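Local coordinates for aminotransferase class I and II (Streptococcus suis 89/1591, PDB 3OP7), which probably transfers amino groups between amino acids and keto acids, using pyridoxal phosphate held as a Schiff base on an active-site lysine, at residues E11-N14 with V15-S19; V315-M319 with E320-L324. All blocks are in the same frame, centred on the assembly; numbering follows the deposited sequence.

Interaction 1: E11-N14 with V15-S19; sequences EWLN and VHENS
His16 leans its ring, CD2 foremost, over one face of the Trp12 indole, one helical turn earlier in helix 8-16. The pair is edge-to-face, with the six-membered ring of Trp12 and the His16 ring 4.2 Å apart between centroids and their planes at 52°. CD2 of His16 stands 3.4 Å from Trp12 CE3, above the rim of the benzo ring. The first torsions bring the rings together: Trp12 CG lies anti to its backbone N (chi1 171°), whereas His16 CG turns back beside its own N (chi1 -59°). In the backbone, His16 N donates to Trp12 O at 3.0 Å.

On the neighbouring flank Glu11 and Val15 run side by side, and CG2 of Val15 lies 3.5 Å from Glu11 OE2. Further along, Glu17 N donates to Leu13 O at 2.9 Å, while a water accepts from Asn18 N and donates to Asn14 O; residues 17-19 form a 3-10 segment.

Tryptophan suits its place because the broad indole face offers the CD2 edge of His16 a flat apolar surface while NE1 still donates to Leu334 O. The chemistry implies a division of tasks: the ring pair packs against helix 319-330 and strand 332-333, Glu11 OE1 is held in a salt bridge by Arg339 of the same chain, and Asn14 ND2 bonds to Arg245 O and Asp246 OD1 of the second subunit.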
loop_
_atom_site.group_PDB
_atom_site.type_symbol
_atom_site.label_atom_id
_atom_site.label_comp_id
_atom_site.label_asym_id
_atom_site.label_seq_id
_atom_site.Cartn_x
_atom_site.Cartn_y
_atom_site.Cartn_z
ATOM N N GLU A 11 0.495 -7.948 15.706
ATOM C CA GLU A 11 1.541 -8.119 16.688
ATOM C C GLU A 11 1.502 -9.583 17.196
ATOM O O GLU A 11 2.533 -10.240 17.334
ATOM C CB GLU A 11 1.326 -7.126 17.844
ATOM C CG GLU A 11 2.506 -7.054 18.853
ATOM C CD GLU A 11 2.461 -8.133 19.950
ATOM O OE1 GLU A 11 1.352 -8.649 20.247
ATOM O OE2 GLU A 11 3.545 -8.485 20.511
ATOM N N TRP A 12 0.297 -10.076 17.465
ATOM C CA TRP A 12 0.138 -11.475 17.920
ATOM C C TRP A 12 0.704 -12.448 16.882
ATOM O O TRP A 12 1.517 -13.295 17.237
ATOM C CB TRP A 12 -1.334 -11.781 18.157
ATOM C CG TRP A 12 -1.610 -13.222 18.406
ATOM C CD1 TRP A 12 -2.097 -14.126 17.507
ATOM C CD2 TRP A 12 -1.482 -13.905 19.648
ATOM N NE1 TRP A 12 -2.242 -15.364 18.123
ATOM C CE2 TRP A 12 -1.862 -15.248 19.434
ATOM C CE3 TRP A 12 -1.019 -13.528 20.910
ATOM C CZ2 TRP A 12 -1.828 -16.208 20.462
ATOM C CZ3 TRP A 12 -1.002 -14.464 21.933
ATOM C CH2 TRP A 12 -1.386 -15.798 21.692
ATOM N N LEU A 13 0.269 -12.306 15.629
ATOM C CA LEU A 13 0.762 -13.161 14.541
ATOM C C LEU A 13 2.271 -13.001 14.315
ATOM O O LEU A 13 2.978 -14.013 14.143
ATOM C CB LEU A 13 -0.009 -12.953 13.247
ATOM C CG LEU A 13 -1.498 -13.290 13.319
ATOM C CD1 LEU A 13 -2.266 -12.915 12.078
ATOM C CD2 LEU A 13 -1.707 -14.810 13.690
ATOM N N ASN A 14 2.786 -11.759 14.308
ATOM C CA ASN A 14 4.235 -11.571 14.177
ATOM C C ASN A 14 5.023 -12.427 15.173
ATOM O O ASN A 14 6.026 -13.068 14.819
ATOM C CB ASN A 14 4.640 -10.106 14.400
ATOM C CG ASN A 14 4.306 -9.207 13.237
ATOM O OD1 ASN A 14 4.044 -9.656 12.116
ATOM N ND2 ASN A 14 4.300 -7.909 13.501
ATOM N N VAL A 15 4.574 -12.438 16.434
ATOM C CA VAL A 15 5.291 -13.142 17.493
ATOM C C VAL A 15 5.112 -14.673 17.396
ATOM O O VAL A 15 6.081 -15.413 17.614
ATOM C CB VAL A 15 4.904 -12.650 18.903
ATOM C CG1 VAL A 15 5.568 -13.514 20.011
ATOM C CG2 VAL A 15 5.294 -11.206 19.102
ATOM N N HIS A 16 3.929 -15.139 17.010
ATOM C CA HIS A 16 3.563 -16.559 17.212
ATOM C C HIS A 16 3.349 -17.422 15.974
ATOM O O HIS A 16 3.331 -18.639 16.092
ATOM C CB HIS A 16 2.315 -16.672 18.119
ATOM C CG HIS A 16 2.509 -16.060 19.460
ATOM N ND1 HIS A 16 3.428 -16.533 20.371
ATOM C CD2 HIS A 16 1.912 -14.997 20.041
ATOM C CE1 HIS A 16 3.391 -15.776 21.455
ATOM N NE2 HIS A 16 2.483 -14.833 21.272
ATOM N N GLU A 17 3.225 -16.822 14.798
ATOM C CA GLU A 17 2.882 -17.572 13.578
ATOM C C GLU A 17 3.924 -18.689 13.260
ATOM O O GLU A 17 3.546 -19.784 12.809
ATOM C CB GLU A 17 2.780 -16.627 12.379
ATOM C CG GLU A 17 1.533 -16.796 11.551
ATOM C CD GLU A 17 1.353 -15.655 10.490
ATOM O OE1 GLU A 17 2.278 -14.810 10.273
ATOM O OE2 GLU A 17 0.262 -15.613 9.866
ATOM N N ASN A 18 5.202 -18.417 13.553
ATOM C CA ASN A 18 6.292 -19.382 13.308
ATOM C C ASN A 18 6.332 -20.528 14.305
ATOM O O ASN A 18 7.090 -21.497 14.126
ATOM C CB ASN A 18 7.649 -18.669 13.368
ATOM C CG ASN A 18 7.925 -17.847 12.137
ATOM O OD1 ASN A 18 7.139 -17.822 11.195
ATOM N ND2 ASN A 18 9.088 -17.188 12.127
ATOM N N SER A 19 5.596 -20.371 15.401
ATOM C CA SER A 19 5.505 -21.387 16.445
ATOM C C SER A 19 4.321 -22.332 16.235
ATOM O O SER A 19 4.154 -23.291 16.998
ATOM C CB SER A 19 5.368 -20.714 17.815
ATOM O OG SER A 19 6.611 -20.191 18.249
HETATM O O HOH W 1 6.101 -15.676 13.970
#

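Interaction 2: V315-M319 with E320-L324; sequences VDMPM and EDFCL
Two Met-aromatic contacts mark the start of helix 319-330, where the loop after strand 309-313 turns into the helix with Pro318 at the N-cap position. Both methionines are selenomethionine, and both reach the Phe322 ring, from different directions. Met317 comes at the edge: its SE lies near the ring plane, 4.0 Å from Phe322 CD2, and the two side chains cross at about a right angle. Met319 runs alongside Phe322 instead, pointing the same way; its SE is 4.4 Å from the ring centroid and 30° off the ring normal, an oblique approach. Met317 takes the less common first torsion that sets CG between backbone N and carbonyl carbon (chi1 77°), and a bend at chi3 then brings its CE to 3.5 Å from Asp321 CB. CG2 of Val315 adds a looser touch on Phe322 CE2.

Proline suits the N-cap position here, since its ring restricts phi and its missing N-H costs the helix no bond. Its carbonyl is put to use: Phe322 N donates to Pro318 O at 3.0 Å, and Cys323 N to Met319 O at 2.8 Å. Met319 N, in the first turn, donates to Asp343 OD1, a bond that a proline side chain could not offer.

Beyond the methionines, Phe322 meets Phe367 edge to face and packs on Leu364 and Leu368 of helix 354-368. Long, flexible methionine side chains can fit around a rigid ring, and their polarisable chalcogen, sulfur in the native residue and selenium here, probably adds dispersion attraction, joining loop to helix by a largely apolar seam.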
loop_
_atom_site.group_PDB
_atom_site.type_symbol
_atom_site.label_atom_id
_atom_site.label_comp_id
_atom_site.label_asym_id
_atom_site.label_seq_id
_atom_site.Cartn_x
_atom_site.Cartn_y
_atom_site.Cartn_z
ATOM N N VAL A 315 -13.974 -20.935 30.275
ATOM C CA VAL A 315 -12.846 -21.186 31.180
ATOM C C VAL A 315 -12.409 -19.846 31.773
ATOM O O VAL A 315 -12.271 -18.843 31.052
ATOM C CB VAL A 315 -11.640 -21.822 30.436
ATOM C CG1 VAL A 315 -10.448 -21.998 31.408
ATOM C CG2 VAL A 315 -12.053 -23.171 29.815
ATOM N N ASP A 316 -12.144 -19.844 33.074
ATOM C CA ASP A 316 -11.891 -18.609 33.807
ATOM C C ASP A 316 -10.394 -18.273 33.804
ATOM O O ASP A 316 -9.683 -18.429 34.811
ATOM C CB ASP A 316 -12.432 -18.726 35.251
ATOM C CG ASP A 316 -12.502 -17.382 35.956
ATOM O OD1 ASP A 316 -12.555 -16.352 35.264
ATOM O OD2 ASP A 316 -12.512 -17.353 37.208
HETATM N N MSE A 317 -9.906 -17.841 32.648
HETATM C CA MSE A 317 -8.537 -17.356 32.545
HETATM C C MSE A 317 -8.458 -16.464 31.323
HETATM O O MSE A 317 -9.200 -16.675 30.359
HETATM C CB MSE A 317 -7.523 -18.502 32.480
HETATM C CG MSE A 317 -7.407 -19.208 31.155
HETATM SE SE MSE A 317 -6.028 -20.610 30.988
HETATM C CE MSE A 317 -4.346 -19.713 31.233
ATOM N N PRO A 318 -7.585 -15.452 31.371
ATOM C CA PRO A 318 -7.451 -14.582 30.187
ATOM C C PRO A 318 -7.176 -15.404 28.919
ATOM O O PRO A 318 -6.435 -16.396 28.962
ATOM C CB PRO A 318 -6.287 -13.660 30.552
ATOM C CG PRO A 318 -6.322 -13.600 32.069
ATOM C CD PRO A 318 -6.735 -15.002 32.490
HETATM N N MSE A 319 -7.829 -15.051 27.819
HETATM C CA MSE A 319 -7.664 -15.840 26.589
HETATM C C MSE A 319 -6.266 -15.714 26.002
HETATM O O MSE A 319 -5.812 -16.615 25.268
HETATM C CB MSE A 319 -8.706 -15.458 25.526
HETATM C CG MSE A 319 -10.070 -16.058 25.776
HETATM SE SE MSE A 319 -10.071 -18.002 25.830
HETATM C CE MSE A 319 -10.307 -18.189 27.726
ATOM N N GLU A 320 -5.583 -14.598 26.252
ATOM C CA GLU A 320 -4.200 -14.490 25.770
ATOM C C GLU A 320 -3.345 -15.557 26.468
ATOM O O GLU A 320 -2.567 -16.254 25.825
ATOM C CB GLU A 320 -3.638 -13.084 25.959
ATOM C CG GLU A 320 -2.145 -12.944 25.600
ATOM C CD GLU A 320 -1.839 -11.901 24.514
ATOM O OE1 GLU A 320 -2.743 -11.240 23.981
ATOM O OE2 GLU A 320 -0.643 -11.794 24.154
ATOM N N ASP A 321 -3.514 -15.731 27.773
ATOM C CA ASP A 321 -2.788 -16.776 28.474
ATOM C C ASP A 321 -3.233 -18.180 27.968
ATOM O O ASP A 321 -2.398 -19.083 27.766
ATOM C CB ASP A 321 -3.041 -16.693 29.984
ATOM C CG ASP A 321 -2.491 -15.406 30.649
ATOM O OD1 ASP A 321 -1.802 -14.586 30.018
ATOM O OD2 ASP A 321 -2.742 -15.244 31.865
ATOM N N PHE A 322 -4.542 -18.360 27.774
ATOM C CA PHE A 322 -5.094 -19.638 27.307
ATOM C C PHE A 322 -4.498 -20.002 25.952
ATOM O O PHE A 322 -4.041 -21.121 25.729
ATOM C CB PHE A 322 -6.599 -19.503 27.178
ATOM C CG PHE A 322 -7.303 -20.734 26.685
ATOM C CD1 PHE A 322 -7.469 -20.963 25.327
ATOM C CD2 PHE A 322 -7.872 -21.615 27.577
ATOM C CE1 PHE A 322 -8.160 -22.074 24.873
ATOM C CE2 PHE A 322 -8.564 -22.741 27.132
ATOM C CZ PHE A 322 -8.709 -22.968 25.790
ATOM N N CYS A 323 -4.527 -19.052 25.034
ATOM C CA CYS A 323 -3.977 -19.297 23.710
ATOM C C CYS A 323 -2.449 -19.484 23.679
ATOM O O CYS A 323 -1.946 -20.255 22.860
ATOM C CB CYS A 323 -4.372 -18.178 22.751
ATOM S SG CYS A 323 -6.155 -18.197 22.320
ATOM N N LEU A 324 -1.720 -18.764 24.538
ATOM C CA LEU A 324 -0.263 -18.953 24.661
ATOM C C LEU A 324 0.045 -20.367 25.149
ATOM O O LEU A 324 0.937 -21.044 24.634
ATOM C CB LEU A 324 0.356 -17.939 25.635
ATOM C CG LEU A 324 0.469 -16.460 25.206
ATOM C CD1 LEU A 324 0.725 -15.576 26.461
ATOM C CD2 LEU A 324 1.558 -16.280 24.151
#

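Along the chain, interaction 1 near the N-terminus comes some three hundred residues before interaction 2, yet their centres lie only 16 Å apart. Helix 8-16 packs on helix 319-330, and the two contacts meet directly: His16 CE1 is 3.3 Å from Leu324 CD2, and Trp12 CZ2 is 3.9 Å from Cys323 CB. Arg339 ties them further, forming salt bridges with both Glu11 and Glu320. Nearby, strand 22-23 pairs in parallel with strand 332-333, which follows helix 319-330. The N-terminal segment is thus built into the part of the fold made by the later chain, while its Asn14 reaches the second subunit; interaction 2 touches no other chain.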